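Local coordinates for esterase family protein (Staphylococcus aureus, PDB 7L0A) that acts as a carboxylic ester hydrolase that probably splits S-formylglutathione into formate and glutathione, at residues B[139-144]-B[189-194]; B[77-82]-B[114-119]; B[206-211]-B[251-256]; B[161-166]-B[212-217]. One frame throughout, in Å; residues are numbered along the deposited sequence.

Interaction 1 of 4, residues B[139-144]-B[189-194]; sequences ALTQGD and YYLLDK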
# COMPACT_ATOMS: atom_id res chain seq x y z
N ALA B 139 4.26 -17.65 -17.26
CA ALA B 139 4.81 -18.96 -16.94
C ALA B 139 5.86 -19.40 -17.96
O ALA B 139 6.83 -20.07 -17.58
CB ALA B 139 3.70 -20.01 -16.88
N LEU B 140 5.68 -19.05 -19.23
CA LEU B 140 6.55 -19.52 -20.29
C LEU B 140 7.65 -18.54 -20.66
O LEU B 140 8.52 -18.91 -21.45
CB LEU B 140 5.72 -19.84 -21.54
CG LEU B 140 4.64 -20.92 -21.40
CD1 LEU B 140 3.69 -21.01 -22.57
CD2 LEU B 140 5.28 -22.30 -21.17
N THR B 141 7.64 -17.32 -20.12
CA THR B 141 8.70 -16.33 -20.34
C THR B 141 9.43 -15.90 -19.07
O THR B 141 10.56 -15.39 -19.17
CB THR B 141 8.14 -15.08 -21.03
OG1 THR B 141 7.15 -14.48 -20.18
CG2 THR B 141 7.52 -15.45 -22.39
N GLN B 142 8.81 -16.05 -17.90
CA GLN B 142 9.37 -15.71 -16.61
C GLN B 142 9.33 -16.92 -15.67
O GLN B 142 9.03 -16.79 -14.47
CB GLN B 142 8.61 -14.53 -16.01
CG GLN B 142 8.69 -13.27 -16.85
CD GLN B 142 10.02 -12.56 -16.72
OE1 GLN B 142 10.65 -12.58 -15.65
NE2 GLN B 142 10.45 -11.91 -17.78
N GLY B 143 9.61 -18.11 -16.22
CA GLY B 143 9.57 -19.35 -15.45
C GLY B 143 10.53 -19.41 -14.28
O GLY B 143 10.32 -20.20 -13.36
N ASP B 144 11.61 -18.62 -14.32
CA ASP B 144 12.56 -18.55 -13.21
C ASP B 144 12.08 -17.64 -12.09
O ASP B 144 12.72 -17.57 -11.04
CB ASP B 144 13.93 -18.09 -13.72
CG ASP B 144 13.90 -16.71 -14.34
OD1 ASP B 144 12.80 -16.22 -14.70
OD2 ASP B 144 14.99 -16.11 -14.50
N TYR B 189 1.06 -20.98 -27.85
CA TYR B 189 1.62 -22.22 -28.38
C TYR B 189 3.05 -22.01 -28.88
O TYR B 189 3.90 -22.89 -28.70
CB TYR B 189 0.71 -22.71 -29.49
CG TYR B 189 -0.52 -23.44 -29.06
CD1 TYR B 189 -1.69 -22.75 -28.74
CD2 TYR B 189 -0.54 -24.84 -29.01
CE1 TYR B 189 -2.82 -23.43 -28.39
CE2 TYR B 189 -1.68 -25.51 -28.64
CZ TYR B 189 -2.81 -24.80 -28.31
OH TYR B 189 -3.96 -25.49 -27.94
N TYR B 190 3.33 -20.86 -29.48
CA TYR B 190 4.70 -20.52 -29.86
C TYR B 190 5.58 -20.35 -28.64
O TYR B 190 6.72 -20.82 -28.61
CB TYR B 190 4.71 -19.24 -30.70
CG TYR B 190 6.09 -18.70 -31.02
CD1 TYR B 190 6.74 -17.81 -30.16
CD2 TYR B 190 6.75 -19.09 -32.17
CE1 TYR B 190 8.00 -17.34 -30.44
CE2 TYR B 190 7.99 -18.63 -32.46
CZ TYR B 190 8.61 -17.74 -31.61
OH TYR B 190 9.87 -17.29 -31.93
N LEU B 191 5.06 -19.68 -27.60
CA LEU B 191 5.85 -19.52 -26.39
C LEU B 191 6.16 -20.87 -25.77
O LEU B 191 7.24 -21.08 -25.20
CB LEU B 191 5.10 -18.64 -25.41
CG LEU B 191 4.92 -17.17 -25.81
CD1 LEU B 191 4.03 -16.49 -24.78
CD2 LEU B 191 6.25 -16.49 -25.89
N LEU B 192 5.20 -21.78 -25.83
CA LEU B 192 5.39 -23.10 -25.25
C LEU B 192 6.50 -23.85 -25.97
O LEU B 192 7.40 -24.41 -25.33
CB LEU B 192 4.07 -23.86 -25.31
CG LEU B 192 3.97 -25.27 -24.72
CD1 LEU B 192 4.30 -25.32 -23.25
CD2 LEU B 192 2.53 -25.70 -25.00
N ASP B 193 6.44 -23.85 -27.30
CA ASP B 193 7.47 -24.52 -28.08
C ASP B 193 8.85 -23.91 -27.85
O ASP B 193 9.85 -24.64 -27.81
CB ASP B 193 7.10 -24.48 -29.56
CG ASP B 193 5.90 -25.35 -29.89
OD1 ASP B 193 5.58 -26.28 -29.12
OD2 ASP B 193 5.30 -25.09 -30.95
N LYS B 194 8.91 -22.59 -27.69
CA LYS B 194 10.19 -21.93 -27.46
C LYS B 194 10.73 -22.25 -26.07
O LYS B 194 11.92 -22.52 -25.91
CB LYS B 194 10.02 -20.43 -27.66
CG LYS B 194 11.30 -19.62 -27.66
CD LYS B 194 11.00 -18.17 -27.95
CE LYS B 194 12.24 -17.31 -27.77
NZ LYS B 194 12.62 -17.26 -26.33
O HOH W 1 8.95 -18.92 -24.15

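Interaction 2 of 4, residues B[77-82]-B[114-119]; sequences KLAVIM and FPLSKK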
# COMPACT_ATOMS: atom_id res chain seq x y z
N LYS B 77 -1.99 -17.55 4.92
CA LYS B 77 -0.93 -16.54 5.07
C LYS B 77 -0.27 -16.16 3.74
O LYS B 77 0.95 -16.09 3.62
CB LYS B 77 0.12 -17.01 6.08
CG LYS B 77 0.92 -15.86 6.64
CD LYS B 77 1.81 -16.30 7.80
CE LYS B 77 2.41 -15.10 8.51
NZ LYS B 77 3.08 -15.55 9.79
N LEU B 78 -1.09 -15.84 2.75
CA LEU B 78 -0.65 -15.55 1.40
C LEU B 78 -0.90 -14.08 1.08
O LEU B 78 -2.02 -13.59 1.22
CB LEU B 78 -1.37 -16.46 0.41
CG LEU B 78 -1.05 -16.28 -1.07
CD1 LEU B 78 0.37 -16.72 -1.40
CD2 LEU B 78 -2.03 -17.11 -1.91
N ALA B 79 0.18 -13.35 0.76
CA ALA B 79 0.04 -12.02 0.19
C ALA B 79 -0.53 -12.15 -1.23
O ALA B 79 -0.10 -13.02 -2.01
CB ALA B 79 1.37 -11.29 0.12
N VAL B 80 -1.44 -11.27 -1.60
CA VAL B 80 -1.97 -11.26 -2.97
C VAL B 80 -1.89 -9.85 -3.55
O VAL B 80 -2.28 -8.86 -2.91
CB VAL B 80 -3.41 -11.79 -3.04
CG1 VAL B 80 -3.85 -11.94 -4.51
CG2 VAL B 80 -3.53 -13.14 -2.37
N ILE B 81 -1.39 -9.76 -4.79
CA ILE B 81 -1.23 -8.51 -5.53
C ILE B 81 -2.23 -8.55 -6.68
O ILE B 81 -2.18 -9.46 -7.52
CB ILE B 81 0.21 -8.37 -6.08
CG1 ILE B 81 1.24 -8.83 -5.07
CG2 ILE B 81 0.45 -6.97 -6.63
CD1 ILE B 81 1.27 -7.98 -3.79
N MET B 82 -3.12 -7.56 -6.73
CA MET B 82 -4.14 -7.49 -7.76
C MET B 82 -4.00 -6.16 -8.49
O MET B 82 -4.61 -5.16 -8.09
CB MET B 82 -5.53 -7.65 -7.11
CG MET B 82 -5.81 -9.10 -6.66
SD MET B 82 -7.03 -9.31 -5.33
CE MET B 82 -6.09 -8.75 -3.94
N PHE B 114 7.30 -3.70 -0.22
CA PHE B 114 6.61 -4.52 0.76
C PHE B 114 7.44 -5.74 1.17
O PHE B 114 8.37 -6.16 0.46
CB PHE B 114 5.24 -5.03 0.26
CG PHE B 114 4.19 -3.97 0.10
CD1 PHE B 114 3.69 -3.30 1.21
CD2 PHE B 114 3.67 -3.69 -1.14
CE1 PHE B 114 2.71 -2.33 1.05
CE2 PHE B 114 2.69 -2.73 -1.29
CZ PHE B 114 2.21 -2.05 -0.19
N PRO B 115 7.12 -6.35 2.33
CA PRO B 115 7.91 -7.51 2.82
C PRO B 115 7.49 -8.83 2.17
O PRO B 115 6.91 -9.74 2.79
CB PRO B 115 7.62 -7.49 4.33
CG PRO B 115 6.23 -6.94 4.41
CD PRO B 115 6.15 -5.87 3.33
N LEU B 116 7.75 -8.93 0.87
CA LEU B 116 7.35 -10.05 0.04
C LEU B 116 8.59 -10.85 -0.32
O LEU B 116 9.62 -10.27 -0.68
CB LEU B 116 6.67 -9.56 -1.24
CG LEU B 116 5.52 -8.57 -1.06
CD1 LEU B 116 4.91 -8.19 -2.37
CD2 LEU B 116 4.50 -9.21 -0.13
N SER B 117 8.49 -12.18 -0.23
CA SER B 117 9.61 -13.01 -0.59
C SER B 117 9.98 -12.81 -2.05
O SER B 117 9.13 -12.74 -2.94
CB SER B 117 9.31 -14.47 -0.37
OG SER B 117 10.44 -15.26 -0.70
N LYS B 118 11.28 -12.77 -2.30
CA LYS B 118 11.83 -12.70 -3.65
C LYS B 118 12.26 -14.05 -4.17
O LYS B 118 12.73 -14.14 -5.32
CB LYS B 118 13.01 -11.74 -3.67
CG LYS B 118 12.59 -10.30 -3.40
CD LYS B 118 13.76 -9.37 -3.18
CE LYS B 118 13.30 -7.93 -3.00
NZ LYS B 118 14.44 -6.98 -2.91
N LYS B 119 12.09 -15.11 -3.38
CA LYS B 119 12.44 -16.45 -3.82
C LYS B 119 11.38 -17.04 -4.75
O LYS B 119 10.19 -16.92 -4.50
CB LYS B 119 12.60 -17.38 -2.62
CG LYS B 119 13.59 -16.88 -1.58
CD LYS B 119 13.62 -17.82 -0.39
CE LYS B 119 14.51 -17.27 0.71
NZ LYS B 119 15.80 -16.80 0.14

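Interaction 3 of 4, residues B[206-211]-B[251-256]; sequences LIMCGK and IKRAIT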
# COMPACT_ATOMS: atom_id res chain seq x y z
N LEU B 206 -1.35 -25.62 -12.71
CA LEU B 206 -2.70 -26.06 -12.38
C LEU B 206 -3.63 -25.29 -13.30
O LEU B 206 -3.73 -24.06 -13.19
CB LEU B 206 -3.03 -25.84 -10.90
CG LEU B 206 -4.49 -26.09 -10.57
CD1 LEU B 206 -4.90 -27.51 -10.80
CD2 LEU B 206 -4.74 -25.66 -9.12
N ILE B 207 -4.26 -25.99 -14.24
CA ILE B 207 -5.13 -25.37 -15.23
C ILE B 207 -6.55 -25.76 -14.91
O ILE B 207 -6.85 -26.94 -14.72
CB ILE B 207 -4.73 -25.79 -16.66
CG1 ILE B 207 -3.28 -25.38 -16.92
CG2 ILE B 207 -5.70 -25.23 -17.68
CD1 ILE B 207 -2.69 -25.95 -18.20
N MET B 208 -7.45 -24.78 -14.84
CA MET B 208 -8.83 -25.04 -14.43
C MET B 208 -9.79 -24.35 -15.39
O MET B 208 -9.53 -23.23 -15.86
CB MET B 208 -9.10 -24.58 -12.98
CG MET B 208 -7.95 -24.82 -12.03
SD MET B 208 -8.36 -24.36 -10.29
CE MET B 208 -9.42 -25.72 -9.89
N CYS B 209 -10.89 -25.02 -15.69
CA CYS B 209 -11.95 -24.42 -16.49
C CYS B 209 -13.26 -25.13 -16.19
O CYS B 209 -13.29 -26.34 -16.00
CB CYS B 209 -11.60 -24.52 -17.99
SG CYS B 209 -12.61 -23.54 -19.08
N GLY B 210 -14.35 -24.38 -16.18
CA GLY B 210 -15.65 -24.99 -16.04
C GLY B 210 -16.15 -25.56 -17.35
O GLY B 210 -15.91 -25.02 -18.42
N LYS B 211 -16.93 -26.64 -17.24
CA LYS B 211 -17.36 -27.38 -18.42
C LYS B 211 -18.35 -26.61 -19.30
O LYS B 211 -18.51 -26.96 -20.47
CB LYS B 211 -17.97 -28.72 -18.01
CG LYS B 211 -16.94 -29.68 -17.43
CD LYS B 211 -17.57 -30.99 -17.00
CE LYS B 211 -16.49 -31.99 -16.61
NZ LYS B 211 -17.07 -33.30 -16.24
N ILE B 251 -10.40 -20.19 -7.34
CA ILE B 251 -9.28 -19.53 -6.67
C ILE B 251 -9.11 -20.04 -5.25
O ILE B 251 -7.98 -20.08 -4.74
CB ILE B 251 -9.43 -18.00 -6.74
CG1 ILE B 251 -8.10 -17.27 -6.53
CG2 ILE B 251 -10.44 -17.46 -5.76
CD1 ILE B 251 -7.09 -17.49 -7.68
N LYS B 252 -10.20 -20.46 -4.60
CA LYS B 252 -10.03 -21.12 -3.31
C LYS B 252 -9.20 -22.38 -3.44
O LYS B 252 -8.26 -22.61 -2.67
CB LYS B 252 -11.40 -21.42 -2.69
CG LYS B 252 -11.37 -22.16 -1.35
CD LYS B 252 -12.78 -22.56 -0.95
CE LYS B 252 -12.80 -23.51 0.24
NZ LYS B 252 -12.25 -22.86 1.45
N ARG B 253 -9.52 -23.23 -4.43
CA ARG B 253 -8.76 -24.44 -4.67
C ARG B 253 -7.32 -24.13 -5.05
O ARG B 253 -6.38 -24.77 -4.56
CB ARG B 253 -9.46 -25.28 -5.74
CG ARG B 253 -8.61 -26.34 -6.38
CD ARG B 253 -8.35 -27.50 -5.43
NE ARG B 253 -7.40 -28.43 -6.06
CZ ARG B 253 -6.32 -28.90 -5.47
NH1 ARG B 253 -6.02 -28.56 -4.22
NH2 ARG B 253 -5.53 -29.73 -6.13
N ALA B 254 -7.14 -23.12 -5.91
CA ALA B 254 -5.82 -22.75 -6.37
C ALA B 254 -4.92 -22.30 -5.22
O ALA B 254 -3.74 -22.66 -5.18
CB ALA B 254 -5.93 -21.65 -7.41
N ILE B 255 -5.46 -21.54 -4.27
CA ILE B 255 -4.64 -21.03 -3.18
C ILE B 255 -4.22 -22.17 -2.28
O ILE B 255 -3.06 -22.24 -1.87
CB ILE B 255 -5.40 -19.93 -2.42
CG1 ILE B 255 -5.37 -18.63 -3.24
CG2 ILE B 255 -4.78 -19.70 -1.03
CD1 ILE B 255 -6.26 -17.53 -2.72
N THR B 256 -5.13 -23.10 -1.97
CA THR B 256 -4.74 -24.28 -1.20
C THR B 256 -3.63 -25.06 -1.90
O THR B 256 -2.65 -25.48 -1.27
CB THR B 256 -5.95 -25.17 -0.98
OG1 THR B 256 -6.96 -24.42 -0.30
CG2 THR B 256 -5.55 -26.38 -0.15

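Interaction 4 of 4, residues B[161-166]-B[212-217]; sequences LMDLEW and QDFLYQ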
# COMPACT_ATOMS: atom_id res chain seq x y z
N LEU B 161 -9.46 -14.26 -29.15
CA LEU B 161 -9.33 -12.84 -28.84
C LEU B 161 -10.48 -12.04 -29.41
O LEU B 161 -10.84 -10.98 -28.87
CB LEU B 161 -8.01 -12.29 -29.41
CG LEU B 161 -6.72 -12.83 -28.81
CD1 LEU B 161 -5.54 -12.44 -29.70
CD2 LEU B 161 -6.50 -12.28 -27.42
N MET B 162 -11.06 -12.49 -30.50
CA MET B 162 -12.15 -11.75 -31.12
C MET B 162 -13.48 -11.94 -30.40
O MET B 162 -14.43 -11.22 -30.71
CB MET B 162 -12.26 -12.18 -32.59
CG MET B 162 -10.95 -12.00 -33.34
SD MET B 162 -10.61 -10.25 -33.59
CE MET B 162 -11.84 -9.92 -34.87
N ASP B 163 -13.56 -12.87 -29.46
CA ASP B 163 -14.80 -13.14 -28.74
C ASP B 163 -14.92 -12.35 -27.45
O ASP B 163 -15.91 -12.51 -26.73
CB ASP B 163 -14.91 -14.63 -28.40
CG ASP B 163 -15.23 -15.49 -29.61
OD1 ASP B 163 -15.37 -14.92 -30.72
OD2 ASP B 163 -15.35 -16.72 -29.45
N LEU B 164 -13.95 -11.51 -27.13
CA LEU B 164 -13.84 -10.91 -25.81
C LEU B 164 -14.39 -9.49 -25.79
O LEU B 164 -14.70 -8.88 -26.83
CB LEU B 164 -12.37 -10.92 -25.36
CG LEU B 164 -11.72 -12.30 -25.43
CD1 LEU B 164 -10.25 -12.18 -25.02
CD2 LEU B 164 -12.43 -13.32 -24.56
N GLU B 165 -14.50 -8.94 -24.57
CA GLU B 165 -15.19 -7.68 -24.30
C GLU B 165 -14.29 -6.46 -24.41
O GLU B 165 -14.38 -5.53 -23.60
CB GLU B 165 -15.83 -7.75 -22.91
CG GLU B 165 -16.91 -8.80 -22.78
CD GLU B 165 -18.02 -8.62 -23.81
OE1 GLU B 165 -18.39 -7.46 -24.09
OE2 GLU B 165 -18.50 -9.65 -24.35
N TRP B 166 -13.45 -6.41 -25.42
CA TRP B 166 -12.58 -5.27 -25.64
C TRP B 166 -13.37 -3.98 -25.82
O TRP B 166 -14.43 -3.97 -26.45
CB TRP B 166 -11.75 -5.53 -26.91
CG TRP B 166 -10.92 -6.75 -26.85
CD1 TRP B 166 -11.18 -7.97 -27.43
CD2 TRP B 166 -9.67 -6.88 -26.19
NE1 TRP B 166 -10.16 -8.85 -27.16
CE2 TRP B 166 -9.22 -8.20 -26.40
CE3 TRP B 166 -8.88 -6.00 -25.45
CZ2 TRP B 166 -8.02 -8.67 -25.86
CZ3 TRP B 166 -7.69 -6.47 -24.93
CH2 TRP B 166 -7.27 -7.78 -25.14
N GLN B 212 -19.01 -25.58 -18.77
CA GLN B 212 -19.94 -24.78 -19.56
C GLN B 212 -19.29 -23.54 -20.18
O GLN B 212 -19.97 -22.80 -20.89
CB GLN B 212 -21.15 -24.39 -18.68
CG GLN B 212 -22.09 -25.56 -18.39
CD GLN B 212 -21.55 -26.55 -17.36
OE1 GLN B 212 -21.18 -26.17 -16.25
NE2 GLN B 212 -21.52 -27.83 -17.73
N ASP B 213 -18.02 -23.30 -19.91
CA ASP B 213 -17.33 -22.11 -20.41
C ASP B 213 -17.18 -22.18 -21.92
O ASP B 213 -16.90 -23.23 -22.48
CB ASP B 213 -15.97 -22.04 -19.73
CG ASP B 213 -15.37 -20.68 -19.74
OD1 ASP B 213 -15.14 -20.13 -20.84
OD2 ASP B 213 -15.09 -20.15 -18.65
N PHE B 214 -17.38 -21.04 -22.60
CA PHE B 214 -17.18 -21.02 -24.05
C PHE B 214 -15.75 -21.34 -24.44
O PHE B 214 -15.51 -21.70 -25.61
CB PHE B 214 -17.64 -19.67 -24.63
CG PHE B 214 -16.71 -18.51 -24.38
CD1 PHE B 214 -16.77 -17.80 -23.20
CD2 PHE B 214 -15.83 -18.08 -25.35
CE1 PHE B 214 -15.95 -16.72 -22.98
CE2 PHE B 214 -15.00 -17.00 -25.14
CZ PHE B 214 -15.06 -16.32 -23.96
N LEU B 215 -14.80 -21.26 -23.51
CA LEU B 215 -13.40 -21.56 -23.77
C LEU B 215 -13.01 -22.98 -23.38
O LEU B 215 -11.84 -23.35 -23.52
CB LEU B 215 -12.49 -20.57 -23.04
CG LEU B 215 -12.62 -19.09 -23.43
CD1 LEU B 215 -11.80 -18.20 -22.56
CD2 LEU B 215 -12.24 -18.93 -24.92
N TYR B 216 -13.95 -23.81 -22.93
CA TYR B 216 -13.61 -25.11 -22.38
C TYR B 216 -12.92 -26.00 -23.40
O TYR B 216 -11.91 -26.64 -23.09
CB TYR B 216 -14.87 -25.79 -21.84
CG TYR B 216 -14.64 -27.16 -21.26
CD1 TYR B 216 -13.87 -27.33 -20.11
CD2 TYR B 216 -15.24 -28.28 -21.81
CE1 TYR B 216 -13.68 -28.59 -19.56
CE2 TYR B 216 -15.06 -29.54 -21.25
CZ TYR B 216 -14.26 -29.69 -20.15
OH TYR B 216 -14.09 -30.96 -19.62
N GLN B 217 -13.47 -26.10 -24.61
CA GLN B 217 -12.86 -26.98 -25.60
C GLN B 217 -11.46 -26.51 -25.98
O GLN B 217 -10.55 -27.33 -26.13
CB GLN B 217 -13.75 -27.11 -26.83
CG GLN B 217 -13.21 -28.10 -27.86
CD GLN B 217 -13.02 -29.50 -27.29
OE1 GLN B 217 -13.93 -30.07 -26.68
NE2 GLN B 217 -11.82 -30.07 -27.50

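Interaction 1 of 4, residues B[139-144]-B[189-194]
L140 and L192 are brought together by different first torsions: L140 carries CG anti to its own carbonyl carbon (chi1 -60°), whereas L192 carries CG anti to its backbone N (chi1 -178°). The isobutyl group of L140 therefore reaches across to the helix with both branches. CD1 lies over the backbone of L192, 3.7 Å from L192 N, while CD2 meets L192 CD1 at 3.8 Å, the two side chains crossing at a slant. Closer to the backbones, L140 CB and L191 CB stand 4.1 Å apart. Further along, T141 offers its methyl CG2 to L191 CD2 at 3.9 Å; its hydroxyl is turned back to K137 O, one turn earlier in the chain. No direct hydrogen bond spans the gap. One water does so instead, donating to L140 O (2.7 Å) and to L191 O (2.9 Å), and thus linking the two backbones beside the leucines. L192 passes on to F222, Y225 and L226 of helix 216-228. The example illustrates how outer helices of an alpha/beta-hydrolase fold dock: helix 130-141, which follows the predicted nucleophile S129, meets helix 188-197 at the end remote from that serine.

Interaction 2 of 4, residues B[77-82]-B[114-119]
L116 approaches A79 and I81 with its two methyl groups, and its side chain can be followed outward as a simple fork. CB belongs to the loop side and lies too far back to meet the strand. The first torsion sets CG anti to the carbonyl carbon (chi1 -52°), which directs the branch point at the strand, where CG stands 5.1 Å from both A79 CB and I81 CD1. The branches then part. CD2 goes to A79 CB, 3.8 Å away, and CD1 goes to I81 CD1 at 3.9 Å, the leucine and isoleucine reaching for one another tip to tip. Two residues apart on a beta strand, A79 and I81 present their side chains on the same surface, whereas V80 between them turns its own away; one leucine can thus serve both. The contact is wholly apolar, and each of the three residues is buried.

The loop that delivers L116 is shaped by short turns. P115 is the centre of an inverse gamma turn, and S117 OG accepts from K119 N at 3.2 Å in an ST turn while also bonding to D122. Just before them, F114 meets F114 of the second subunit, so the same loop takes part in the dimer interface. Within the chain, strand 79-83 runs between strands 24-32 and 49-53, and L116 touches L31 and T49 on these two neighbours. Helix 99-113 lies along the same surface, giving V106 to I81 and both V110 and H111 to L116.

Interaction 3 of 4, residues B[206-211]-B[251-256]
The guanidinium of R253 is the only flat side-chain group in this contact, yet M208 lies against neither of its faces; the methionine stops at the aliphatic chain, with M208 CE 3.7 Å from R253 CG and 5.1 Å from R253 NE. The charged end is engaged elsewhere: NE forms a salt bridge with E236, which ties it to the neighbouring strand. In this way one arginine does two jobs, its CB and CG meeting the methionine's terminal methyl and its head pairing with a carboxylate.

M208 reaches the helix by an extended middle torsion followed by a bend at the sulfur (chi3 74°). Its terminal methyl is thereby set at R253 CG, with R253 CB a little farther off at 4.2 Å, and the two side chains cross nearly at right angles. L206, one strand repeat away on the same surface, meets the helix at its backbone instead: L206 CD2 lies 4.1 Å from A254 CA. No hydrogen bond joins strand to helix here.

The side chain of M208 is about 9 Å from that of D213, predicted to belong to the charge relay. Strand 204-210 lies between strands 148-152 and 234-238, its backbone bonded to both. Across this surface runs helix 244-259, whose A254 also rests on V150 and whose I251 and I255 touch helix 69-75.

Interaction 4 of 4, residues B[161-166]-B[212-217]
Loop 161-166, which brings L164 to F214, is tied to itself where the indole of W166 donates from NE1 to L161 O, a 2.8 Å bond. The carbonyl oxygen lies almost in the ring plane, and the donor in the carbonyl plane, although the bond is bent, with an N-H...O angle of 140°. From this loop two side chains extend to F214. L164 CD2 comes to the edge of the phenyl ring, near its plane, 4.0 Å from F214 CZ, the two side chains crossing at about a right angle. D163 CB approaches F214 CE2 obliquely, also at 4.0 Å.

Both segments border the active site of an alpha/beta hydrolase, in which the acid of the triad sits on the loop that follows a sheet strand, here 204-210. That acid is D213, predicted as part of the charge relay with S129 and H242, and its OD2 is hydrogen-bonded to H242 ND1. D213 OD1 accepts from L215 N at 2.9 Å, a nearly straight capping bond at the turn leading into helix 216-228.

With CG between backbone N and carbonyl carbon (chi1 75°), the F214 ring is turned toward D163 and L164. One ring face is covered by L215 CG, 3.6 Å above the plane and offset toward the rim, while the ring also meets that of H242. The side chain of L164 lies about 4 Å from that of S129.

Along the chain interaction 2 closes first. Interaction 1 follows and is complete before interaction 3 opens, while interaction 4 alternates its segments with those of both. Strands 79-83 and 204-210 place interactions 2 and 3 on one mixed sheet, 20 Å apart between centres but touching where L78 CD2 meets I255 CG2 at 3.9 Å. Interactions 3 and 4 follow strand 204-210 into the turn before helix 216-228, Y216 packing on C209, G210 and K211. Interactions 2 and 4 lie on opposite sides of the chain's centre, about 31 Å apart between centres. Interaction 3 thus joins 2 to the predicted catalytic site in 4; interaction 1 stands apart, nearest atoms about 6 to 9 Å away.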